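PDB 2XQ0: leukotriene A-4 hydrolase from Saccharomyces cerevisiae, which removes N-terminal residues from di- and tripeptides as a zinc-dependent aminopeptidase of the M1 family and has low epoxide hydrolase activity in vitro. Local coordinates for residues L2-E16 against S425-E437. Sequence-based numbering, arbitrary orientation.
Sequences LPLSIEQRRPSRSPE and SLDTFQFLDTLYE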
# COMPACT_ATOMS: atom_id res chain seq x y z
N LEU A 2 6.34 28.52 -13.16
CA LEU A 2 5.17 27.76 -13.58
C LEU A 2 3.96 28.63 -13.97
O LEU A 2 3.92 29.83 -13.68
CB LEU A 2 4.79 26.75 -12.49
CG LEU A 2 4.76 27.22 -11.04
CD1 LEU A 2 3.56 28.11 -10.79
CD2 LEU A 2 4.72 26.01 -10.13
N PRO A 3 2.97 28.01 -14.64
CA PRO A 3 1.76 28.69 -15.13
C PRO A 3 0.88 29.33 -14.05
O PRO A 3 0.99 29.01 -12.86
CB PRO A 3 0.99 27.56 -15.83
CG PRO A 3 2.02 26.55 -16.18
CD PRO A 3 3.02 26.60 -15.07
N LEU A 4 -0.02 30.21 -14.50
CA LEU A 4 -0.86 31.06 -13.65
C LEU A 4 -1.85 30.34 -12.71
O LEU A 4 -1.84 30.59 -11.51
CB LEU A 4 -1.62 32.09 -14.50
CG LEU A 4 -0.80 33.18 -15.20
CD1 LEU A 4 0.26 32.58 -16.13
CD2 LEU A 4 -1.71 34.13 -15.98
N SER A 5 -2.72 29.49 -13.24
CA SER A 5 -3.72 28.82 -12.39
C SER A 5 -3.08 27.99 -11.28
O SER A 5 -3.64 27.87 -10.19
CB SER A 5 -4.66 27.94 -13.20
OG SER A 5 -5.26 26.98 -12.34
N ILE A 6 -1.92 27.40 -11.56
CA ILE A 6 -1.10 26.78 -10.53
C ILE A 6 -0.65 27.82 -9.50
O ILE A 6 -0.96 27.71 -8.32
CB ILE A 6 0.14 26.12 -11.15
CG1 ILE A 6 -0.28 24.96 -12.06
CG2 ILE A 6 1.11 25.67 -10.06
CD1 ILE A 6 -1.30 24.04 -11.43
N GLU A 7 0.09 28.82 -9.98
CA GLU A 7 0.45 29.99 -9.19
C GLU A 7 -0.73 30.39 -8.31
O GLU A 7 -0.57 30.65 -7.13
CB GLU A 7 0.85 31.15 -10.11
CG GLU A 7 1.47 32.38 -9.43
CD GLU A 7 1.56 33.61 -10.35
OE1 GLU A 7 2.66 33.91 -10.88
OE2 GLU A 7 0.53 34.29 -10.54
N GLN A 8 -1.92 30.41 -8.90
CA GLN A 8 -3.14 30.83 -8.21
C GLN A 8 -3.59 29.91 -7.05
O GLN A 8 -4.15 30.38 -6.06
CB GLN A 8 -4.29 30.98 -9.21
CG GLN A 8 -4.33 32.32 -9.93
CD GLN A 8 -5.39 32.36 -11.03
OE1 GLN A 8 -5.98 31.33 -11.37
NE2 GLN A 8 -5.63 33.54 -11.58
N ARG A 9 -3.37 28.61 -7.19
CA ARG A 9 -3.82 27.64 -6.19
C ARG A 9 -2.81 27.44 -5.08
O ARG A 9 -3.14 26.96 -4.00
CB ARG A 9 -4.10 26.29 -6.85
CG ARG A 9 -5.25 26.31 -7.83
CD ARG A 9 -5.93 24.96 -7.87
NE ARG A 9 -6.76 24.83 -9.07
CZ ARG A 9 -7.97 24.29 -9.09
NH1 ARG A 9 -8.50 23.84 -7.96
NH2 ARG A 9 -8.64 24.21 -10.23
N ARG A 10 -1.59 27.85 -5.34
CA ARG A 10 -0.49 27.62 -4.41
C ARG A 10 -0.63 28.47 -3.16
O ARG A 10 -1.02 29.62 -3.24
CB ARG A 10 0.82 27.95 -5.11
CG ARG A 10 1.98 28.04 -4.18
CD ARG A 10 2.98 29.01 -4.70
NE ARG A 10 3.66 28.51 -5.88
CZ ARG A 10 4.67 27.65 -5.85
NH1 ARG A 10 5.10 27.18 -4.69
NH2 ARG A 10 5.23 27.26 -6.97
N PRO A 11 -0.32 27.90 -2.00
CA PRO A 11 -0.37 28.71 -0.78
C PRO A 11 0.79 29.70 -0.73
O PRO A 11 1.79 29.52 -1.44
CB PRO A 11 -0.22 27.66 0.34
CG PRO A 11 0.49 26.53 -0.30
CD PRO A 11 0.01 26.49 -1.72
N SER A 12 0.67 30.72 0.11
CA SER A 12 1.69 31.76 0.20
C SER A 12 2.99 31.17 0.73
O SER A 12 4.09 31.71 0.50
CB SER A 12 1.20 32.87 1.12
OG SER A 12 0.81 32.33 2.37
N ARG A 13 2.87 30.06 1.45
CA ARG A 13 4.03 29.37 1.99
C ARG A 13 3.93 27.85 1.84
O ARG A 13 2.88 27.24 2.09
CB ARG A 13 4.23 29.76 3.45
CG ARG A 13 5.44 29.17 4.09
CD ARG A 13 5.67 29.78 5.46
NE ARG A 13 6.36 31.06 5.34
CZ ARG A 13 6.92 31.69 6.37
NH1 ARG A 13 6.88 31.15 7.58
NH2 ARG A 13 7.54 32.84 6.17
N SER A 14 5.03 27.23 1.41
CA SER A 14 5.10 25.79 1.21
C SER A 14 6.07 25.19 2.24
O SER A 14 6.96 25.88 2.71
CB SER A 14 5.58 25.48 -0.21
OG SER A 14 4.51 25.49 -1.14
N PRO A 15 5.88 23.91 2.63
CA PRO A 15 4.84 22.96 2.22
C PRO A 15 3.47 23.33 2.75
O PRO A 15 3.34 23.86 3.85
CB PRO A 15 5.29 21.64 2.88
CG PRO A 15 6.70 21.83 3.22
CD PRO A 15 6.86 23.28 3.52
N GLU A 16 2.45 23.01 1.97
CA GLU A 16 1.07 23.30 2.29
C GLU A 16 0.69 22.66 3.62
O GLU A 16 1.08 21.52 3.91
CB GLU A 16 0.18 22.75 1.19
CG GLU A 16 -1.30 22.98 1.40
CD GLU A 16 -2.12 22.45 0.24
OE1 GLU A 16 -2.54 23.27 -0.60
OE2 GLU A 16 -2.34 21.23 0.18
N SER A 425 9.96 16.91 3.25
CA SER A 425 8.59 16.69 2.79
C SER A 425 8.21 17.80 1.84
O SER A 425 8.80 18.89 1.89
CB SER A 425 7.65 16.66 3.99
OG SER A 425 8.00 15.60 4.88
N LEU A 426 7.25 17.56 0.96
CA LEU A 426 6.91 18.60 -0.02
C LEU A 426 5.50 18.49 -0.57
O LEU A 426 4.81 17.47 -0.36
CB LEU A 426 7.89 18.60 -1.18
CG LEU A 426 7.52 17.64 -2.32
CD1 LEU A 426 8.29 17.98 -3.56
CD2 LEU A 426 7.78 16.19 -1.91
N ASP A 427 5.07 19.55 -1.25
CA ASP A 427 3.78 19.56 -1.91
C ASP A 427 3.95 19.56 -3.44
O ASP A 427 5.05 19.62 -3.96
CB ASP A 427 2.88 20.71 -1.38
CG ASP A 427 3.43 22.09 -1.68
OD1 ASP A 427 4.12 22.23 -2.70
OD2 ASP A 427 3.16 23.04 -0.90
N THR A 428 2.84 19.43 -4.15
CA THR A 428 2.87 19.36 -5.60
C THR A 428 3.50 20.61 -6.20
O THR A 428 4.18 20.55 -7.22
CB THR A 428 1.44 19.27 -6.11
OG1 THR A 428 0.84 18.08 -5.59
CG2 THR A 428 1.41 19.25 -7.62
N PHE A 429 3.26 21.75 -5.57
CA PHE A 429 3.72 23.02 -6.12
C PHE A 429 5.23 23.06 -6.12
O PHE A 429 5.84 23.55 -7.07
CB PHE A 429 3.11 24.19 -5.34
CG PHE A 429 1.62 24.09 -5.21
CD1 PHE A 429 0.81 24.31 -6.32
CD2 PHE A 429 1.03 23.73 -4.02
CE1 PHE A 429 -0.56 24.20 -6.22
CE2 PHE A 429 -0.35 23.61 -3.91
CZ PHE A 429 -1.14 23.85 -5.01
N GLN A 430 5.85 22.51 -5.07
CA GLN A 430 7.31 22.46 -5.01
C GLN A 430 7.85 21.47 -6.05
O GLN A 430 8.92 21.67 -6.64
CB GLN A 430 7.76 22.07 -3.60
CG GLN A 430 7.34 23.05 -2.50
CD GLN A 430 7.63 22.51 -1.12
OE1 GLN A 430 6.84 21.74 -0.57
NE2 GLN A 430 8.78 22.87 -0.56
N PHE A 431 7.10 20.39 -6.29
CA PHE A 431 7.45 19.45 -7.35
C PHE A 431 7.52 20.22 -8.67
O PHE A 431 8.50 20.14 -9.39
CB PHE A 431 6.43 18.30 -7.43
CG PHE A 431 6.46 17.54 -8.74
CD1 PHE A 431 7.49 16.67 -9.02
CD2 PHE A 431 5.45 17.68 -9.67
CE1 PHE A 431 7.53 15.95 -10.22
CE2 PHE A 431 5.47 16.98 -10.87
CZ PHE A 431 6.52 16.11 -11.15
N LEU A 432 6.47 20.99 -8.96
CA LEU A 432 6.41 21.73 -10.23
C LEU A 432 7.51 22.78 -10.39
O LEU A 432 8.10 22.88 -11.45
CB LEU A 432 5.04 22.39 -10.43
CG LEU A 432 3.88 21.39 -10.51
CD1 LEU A 432 2.54 22.10 -10.41
CD2 LEU A 432 3.95 20.56 -11.77
N ASP A 433 7.78 23.56 -9.34
CA ASP A 433 8.91 24.49 -9.36
C ASP A 433 10.20 23.78 -9.74
O ASP A 433 11.00 24.30 -10.50
CB ASP A 433 9.12 25.13 -7.98
CG ASP A 433 7.93 25.93 -7.51
OD1 ASP A 433 7.14 26.35 -8.36
OD2 ASP A 433 7.81 26.14 -6.29
N THR A 434 10.44 22.62 -9.14
CA THR A 434 11.67 21.90 -9.38
C THR A 434 11.76 21.43 -10.83
O THR A 434 12.82 21.48 -11.46
CB THR A 434 11.77 20.67 -8.46
OG1 THR A 434 11.70 21.11 -7.09
CG2 THR A 434 13.09 19.93 -8.71
N LEU A 435 10.63 20.97 -11.35
CA LEU A 435 10.57 20.51 -12.72
C LEU A 435 10.94 21.69 -13.62
O LEU A 435 11.77 21.56 -14.51
CB LEU A 435 9.18 19.94 -13.04
CG LEU A 435 8.90 19.30 -14.41
CD1 LEU A 435 9.71 18.02 -14.62
CD2 LEU A 435 7.42 19.01 -14.53
N TYR A 436 10.34 22.85 -13.35
CA TYR A 436 10.60 24.03 -14.18
C TYR A 436 12.03 24.56 -14.04
O TYR A 436 12.65 24.94 -15.02
CB TYR A 436 9.58 25.14 -13.92
CG TYR A 436 8.33 25.05 -14.77
CD1 TYR A 436 7.30 24.17 -14.44
CD2 TYR A 436 8.17 25.84 -15.90
CE1 TYR A 436 6.15 24.10 -15.21
CE2 TYR A 436 7.04 25.77 -16.68
CZ TYR A 436 6.03 24.90 -16.34
OH TYR A 436 4.90 24.84 -17.12
N GLU A 437 12.58 24.58 -12.82
CA GLU A 437 13.96 25.02 -12.65
C GLU A 437 14.94 24.10 -13.38
O GLU A 437 15.98 24.54 -13.88
CB GLU A 437 14.33 25.12 -11.17
CG GLU A 437 13.47 26.09 -10.37
CD GLU A 437 13.50 25.79 -8.88
OE1 GLU A 437 14.06 24.74 -8.48
OE2 GLU A 437 12.95 26.60 -8.10
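Helix 4-9 runs roughly antiparallel to helix 428-437, at 141° with 10.9 Å between the axes; Leu2 lies level with Asp433 and Arg10 with Phe429, and the chain after Arg10 continues to the N-terminal end of helix 428-437, where Pro15 lies by Leu426. Phe429 fills the middle. Arg10 CA sits over the centre of the Phe429 ring in a CH-pi contact, 3.8 Å from the centroid, while Ile6 CG2 and Glu16 OE1 lie at the ring edge and Pro11 CD packs 3.6 Å from Phe429 CE2; Glu16 OE2 hydrogen-bonds to His319. With CG anti to the backbone N (chi1 167°), the Arg10 side chain runs back past the ring, and the bend at chi3 turns the guanidinium, one face over Phe429 CB, to Asp433. The guanidinium is nearly coplanar with the Asp433 carboxylate and forms a salt bridge, Arg10 NH2 2.9 Å from Asp433 OD2, although each of its hydrogen bonds is weak, with bent N-H...O angles. Farther along, Leu2 CA makes a CH-pi contact over the centre of the Tyr436 ring, and Leu2 CD2 reaches Leu432 CB at 3.6 Å. At the N-terminal end of helix 428-437, Asp427 OD2 takes two bonds, from Ser14 OG (2.8 Å) on its syn lone pair and from Glu16 N (3.0 Å) on the anti side. Asp427 OD1 accepts from Gln430 N at 2.9 Å, and Gln430 OE1 accepts from Asp427 N, completing a capping box; this N-cap carboxylate thus ties the incoming chain to the helix start. The N-terminal segment covers a peripheral helix of the peptidase domain: helix 451-456 packs against Phe429 and Leu432, Glu452 pairs with Arg9, and strand 424-426 joins strand 312-314 in a parallel pair.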